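Local coordinates for RagB/SusD domain protein (Flavobacterium johnsoniae, PDB 5J5U) that probably binds chitin or its oligosaccharides at the cell surface, as a SusD-like protein of a chitin-utilization system, at residues 79-82 against 83-87; 300-303 against 304-308. All blocks are in the same frame, centred on the assembly; numbering follows the deposited sequence.

The two contacts are local ones, each made within a single unbroken run of chain, and they sit on opposite sides of the chain's centre. Contact 1 comes first along the sequence, in the later part of helix 66-90; contact 2 follows in the loop that runs from strand 280-281 to strand 320-321. Their centres are 40 Å apart and their nearest atoms about 28 Å, so they do not touch. Both belong to the SusD-like fold: one is a piece of helix packed among helices 16-29 and 98-119, the other an irregular loop with a tight turn near helices 53-60 and 262-270. Each is held by its own neighbours, and neither bears directly on the other.

Contact 1 of 2, residues 79-82 against 83-87; sequences NELK and NVVDI
Helix 66-90 of the SusD-like fold carries this contact, in which Asn83 reaches back one turn along the helix to Asn79. Its amide nitrogen ND2 donates to the backbone O of Asn79 at 2.9 Å, with an N-H...O angle of 157°. The acceptor lies almost exactly in the amide plane of Asn83, and the C=O...donor angle is 169°, so the nitrogen approaches nearly head-on to the carbonyl. Lys82 lies alongside Asn83, pointing the same way. Bends at chi3 and chi4 fold its chain back, and NZ makes a weak bond of 3.4 Å to the same Asn79 O. The carbonyl thus has one firm donor, the amide, and a weaker one, the ammonium.

Asn83 N stands 4.3 Å from Asn79 O and makes only a weak bond to Glu80 O (3.1 Å), so the side-chain amide takes the place of that backbone rung. Regular i to i+4 bonds resume with Val84 N to Glu80 O, Val85 N to Leu81 O at 2.9 Å, and Asp86 N to Lys82 O at 3.0 Å. On the apolar side, Leu81 CG meets Val85 CG2 at 4.4 Å, a loose contact. Lys82 NZ and Asp86 OD2 do not pair, standing 6.2 Å apart.

Helix 16-29 touches Asn83 through Gln19, Phe22 and Thr23, while helix 98-119 packs on Val84. The Glu80 carboxylate is bonded to Tyr33 and forms a salt bridge with Arg114. The in-plane bond favours this rotation of the Asn83 amide, with ND2 rather than OD1 toward the Asn79 carbonyl, and the adjacent ammonium would probably draw further electron density onto Asn79 O.

Contact 2 of 2, residues 300-303 against 304-308; sequences EGVR and PGVFR
Arg303 O receives the backbone N of Val306 at 3.0 Å and also a hydrogen bond from Ser50 OG, so a single carbonyl oxygen is gripped by two groups. The bond from Val306 closes a type II beta turn over Arg303-Pro304-Gly305-Val306. It is bent, with an N-H...O angle of 138°, and the donor is tilted 28° from the carbonyl plane. Pro304 and Gly305 occupy the corners; Gly305 has phi 92°, a positive value at which a side chain would collide with the Pro304 carbonyl oxygen, and glycine avoids this.

The Arg303 side chain runs across Pro304. With CG trans to the backbone N and a bend at chi2, it brings CD to 3.9 Å from Pro304 CD. One water then joins the two residues: it accepts from Arg303 NE at 2.8 Å, at the guanidinium edge and in its plane, and donates to Pro304 O at 3.0 Å. Val302, just before the turn, and Val306, its last residue, point toward each other's segment. Val302 CG1 rests 3.2 Å from Val306 O, which also takes a weak bond from Ser50 OG, and is 4.3 Å from Val306 CB.

The turn is tied to its surroundings by Gly305 N to Ser60 OG and Gly305 O to Asn435 ND2, while the Phe307 ring stacks with Trp309. Both carbonyl oxygens at the start of the turn therefore have donors, Arg303 O from Val306 and Ser50 and Pro304 O from the water. That water links the NE of the exposed arginine to Pro304 O, which would favour this pose of the side chain.

Contact 1 of 2, residues 79-82 against 83-87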
loop_
_atom_site.group_PDB
_atom_site.type_symbol
_atom_site.label_atom_id
_atom_site.label_comp_id
_atom_site.label_asym_id
_atom_site.label_seq_id
_atom_site.Cartn_x
_atom_site.Cartn_y
_atom_site.Cartn_z
ATOM N N ASN A 79 -15.439 9.157 7.786
ATOM C CA ASN A 79 -14.708 9.149 9.054
ATOM C C ASN A 79 -13.458 10.008 9.082
ATOM O O ASN A 79 -13.216 10.689 10.074
ATOM C CB ASN A 79 -14.303 7.717 9.441
ATOM C CG ASN A 79 -15.503 6.800 9.630
ATOM O OD1 ASN A 79 -16.562 7.239 10.091
ATOM N ND2 ASN A 79 -15.342 5.516 9.276
ATOM N N GLU A 80 -12.647 9.941 8.028
ATOM C CA GLU A 80 -11.258 10.419 8.106
ATOM C C GLU A 80 -11.032 11.858 7.648
ATOM O O GLU A 80 -10.536 12.672 8.419
ATOM C CB GLU A 80 -10.340 9.477 7.313
ATOM C CG GLU A 80 -10.353 8.044 7.855
ATOM C CD GLU A 80 -9.604 7.049 6.979
ATOM O OE1 GLU A 80 -8.802 7.467 6.108
ATOM O OE2 GLU A 80 -9.831 5.832 7.163
ATOM N N LEU A 81 -11.423 12.176 6.414
ATOM C CA LEU A 81 -11.043 13.443 5.801
ATOM C C LEU A 81 -11.536 14.639 6.607
ATOM O O LEU A 81 -10.800 15.608 6.817
ATOM C CB LEU A 81 -11.567 13.514 4.381
ATOM C CG LEU A 81 -11.050 14.701 3.589
ATOM C CD1 LEU A 81 -9.548 14.601 3.342
ATOM C CD2 LEU A 81 -11.814 14.733 2.282
ATOM N N LYS A 82 -12.762 14.535 7.103
ATOM C CA LYS A 82 -13.388 15.605 7.863
ATOM C C LYS A 82 -12.668 15.929 9.172
ATOM O O LYS A 82 -12.487 17.096 9.523
ATOM C CB LYS A 82 -14.836 15.223 8.142
ATOM C CG LYS A 82 -15.390 15.740 9.452
ATOM C CD LYS A 82 -16.780 15.164 9.694
ATOM C CE LYS A 82 -16.774 13.640 9.576
ATOM N NZ LYS A 82 -15.763 12.978 10.453
ATOM N N ASN A 83 -12.204 14.901 9.868
ATOM C CA ASN A 83 -11.514 15.129 11.125
ATOM C C ASN A 83 -10.215 15.857 10.910
ATOM O O ASN A 83 -9.869 16.789 11.652
ATOM C CB ASN A 83 -11.243 13.814 11.845
ATOM C CG ASN A 83 -12.358 13.434 12.769
ATOM O OD1 ASN A 83 -12.522 14.028 13.833
ATOM N ND2 ASN A 83 -13.165 12.465 12.355
ATOM N N VAL A 84 -9.487 15.421 9.891
ATOM C CA VAL A 84 -8.155 15.937 9.681
ATOM C C VAL A 84 -8.256 17.365 9.109
ATOM O O VAL A 84 -7.398 18.227 9.391
ATOM C CB VAL A 84 -7.345 14.977 8.802
ATOM C CG1 VAL A 84 -7.804 15.042 7.355
ATOM C CG2 VAL A 84 -5.874 15.274 8.940
ATOM N N VAL A 85 -9.332 17.634 8.356
ATOM C CA VAL A 85 -9.641 19.005 7.949
ATOM C C VAL A 85 -9.925 19.902 9.174
ATOM O O VAL A 85 -9.386 21.010 9.285
ATOM C CB VAL A 85 -10.829 19.057 6.986
ATOM C CG1 VAL A 85 -11.343 20.492 6.849
ATOM C CG2 VAL A 85 -10.386 18.554 5.623
ATOM N N ASP A 86 -10.740 19.407 10.104
ATOM C CA ASP A 86 -11.027 20.161 11.336
ATOM C C ASP A 86 -9.778 20.421 12.189
ATOM O O ASP A 86 -9.639 21.508 12.768
ATOM C CB ASP A 86 -12.063 19.437 12.187
ATOM C CG ASP A 86 -13.471 19.699 11.722
ATOM O OD1 ASP A 86 -13.706 20.772 11.104
ATOM O OD2 ASP A 86 -14.339 18.821 11.958
ATOM N N ILE A 87 -8.861 19.452 12.251
ATOM C CA ILE A 87 -7.612 19.693 12.965
ATOM C C ILE A 87 -6.855 20.820 12.282
ATOM O O ILE A 87 -6.444 21.772 12.938
ATOM C CB ILE A 87 -6.707 18.469 13.039
ATOM C CG1 ILE A 87 -7.385 17.332 13.791
ATOM C CG2 ILE A 87 -5.430 18.818 13.776
ATOM C CD1 ILE A 87 -6.646 16.010 13.665
#

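Contact 2 of 2, residues 300-303 against 304-308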
loop_
_atom_site.group_PDB
_atom_site.type_symbol
_atom_site.label_atom_id
_atom_site.label_comp_id
_atom_site.label_asym_id
_atom_site.label_seq_id
_atom_site.Cartn_x
_atom_site.Cartn_y
_atom_site.Cartn_z
ATOM N N GLU A 300 4.473 -23.966 -1.186
ATOM C CA GLU A 300 3.784 -23.652 -2.431
ATOM C C GLU A 300 2.588 -22.750 -2.150
ATOM O O GLU A 300 1.872 -22.954 -1.170
ATOM C CB GLU A 300 3.337 -24.933 -3.149
ATOM C CG GLU A 300 4.487 -25.773 -3.706
ATOM C CD GLU A 300 4.078 -27.199 -4.097
ATOM O OE1 GLU A 300 2.934 -27.626 -3.813
ATOM O OE2 GLU A 300 4.917 -27.898 -4.694
ATOM N N GLY A 301 2.380 -21.746 -3.000
ATOM C CA GLY A 301 1.234 -20.868 -2.859
ATOM C C GLY A 301 0.031 -21.387 -3.632
ATOM O O GLY A 301 0.101 -22.428 -4.290
ATOM N N VAL A 302 -1.077 -20.660 -3.552
ATOM C CA VAL A 302 -2.284 -21.020 -4.288
ATOM C C VAL A 302 -2.307 -20.197 -5.570
ATOM O O VAL A 302 -2.155 -18.974 -5.527
ATOM C CB VAL A 302 -3.590 -20.756 -3.466
ATOM C CG1 VAL A 302 -4.835 -21.035 -4.331
ATOM C CG2 VAL A 302 -3.626 -21.602 -2.188
ATOM N N ARG A 303 -2.497 -20.868 -6.702
ATOM C CA ARG A 303 -2.582 -20.193 -7.989
ATOM C C ARG A 303 -3.739 -19.178 -8.015
ATOM O O ARG A 303 -4.869 -19.499 -7.618
ATOM C CB ARG A 303 -2.765 -21.227 -9.114
ATOM C CG ARG A 303 -2.898 -20.653 -10.533
ATOM C CD ARG A 303 -1.556 -20.550 -11.228
ATOM N NE ARG A 303 -1.653 -19.952 -12.560
ATOM C CZ ARG A 303 -0.704 -20.030 -13.499
ATOM N NH1 ARG A 303 0.424 -20.711 -13.277
ATOM N NH2 ARG A 303 -0.898 -19.442 -14.676
ATOM N N PRO A 304 -3.454 -17.953 -8.483
ATOM C CA PRO A 304 -4.507 -16.937 -8.650
ATOM C C PRO A 304 -5.653 -17.465 -9.514
ATOM O O PRO A 304 -5.422 -18.115 -10.524
ATOM C CB PRO A 304 -3.779 -15.777 -9.340
ATOM C CG PRO A 304 -2.324 -15.959 -8.949
ATOM C CD PRO A 304 -2.126 -17.459 -8.886
ATOM N N GLY A 305 -6.883 -17.219 -9.082
ATOM C CA GLY A 305 -8.052 -17.700 -9.790
ATOM C C GLY A 305 -8.512 -19.048 -9.269
ATOM O O GLY A 305 -9.550 -19.555 -9.673
ATOM N N VAL A 306 -7.758 -19.615 -8.336
ATOM C CA VAL A 306 -8.060 -20.945 -7.821
ATOM C C VAL A 306 -8.401 -20.870 -6.342
ATOM O O VAL A 306 -7.660 -20.285 -5.570
ATOM C CB VAL A 306 -6.860 -21.925 -8.052
ATOM C CG1 VAL A 306 -7.106 -23.276 -7.378
ATOM C CG2 VAL A 306 -6.592 -22.096 -9.546
ATOM N N PHE A 307 -9.546 -21.425 -5.963
ATOM C CA PHE A 307 -9.953 -21.502 -4.556
ATOM C C PHE A 307 -9.091 -22.541 -3.805
ATOM O O PHE A 307 -8.538 -23.447 -4.436
ATOM C CB PHE A 307 -11.435 -21.878 -4.446
ATOM C CG PHE A 307 -12.393 -20.849 -5.014
ATOM C CD1 PHE A 307 -12.566 -19.611 -4.389
ATOM C CD2 PHE A 307 -13.158 -21.138 -6.144
ATOM C CE1 PHE A 307 -13.462 -18.672 -4.887
ATOM C CE2 PHE A 307 -14.063 -20.207 -6.656
ATOM C CZ PHE A 307 -14.210 -18.973 -6.023
ATOM N N ARG A 308 -8.968 -22.411 -2.482
ATOM C CA ARG A 308 -8.131 -23.328 -1.689
ATOM C C ARG A 308 -8.648 -24.777 -1.717
ATOM O O ARG A 308 -7.857 -25.714 -1.661
ATOM C CB ARG A 308 -8.003 -22.839 -0.231
ATOM C CG ARG A 308 -9.299 -22.889 0.602
ATOM C CD ARG A 308 -9.228 -22.023 1.884
ATOM N NE ARG A 308 -8.109 -22.372 2.765
ATOM C CZ ARG A 308 -8.172 -23.273 3.746
ATOM N NH1 ARG A 308 -9.309 -23.908 3.994
ATOM N NH2 ARG A 308 -7.100 -23.539 4.487
HETATM O O HOH W 1 -3.652 -17.984 -12.929
#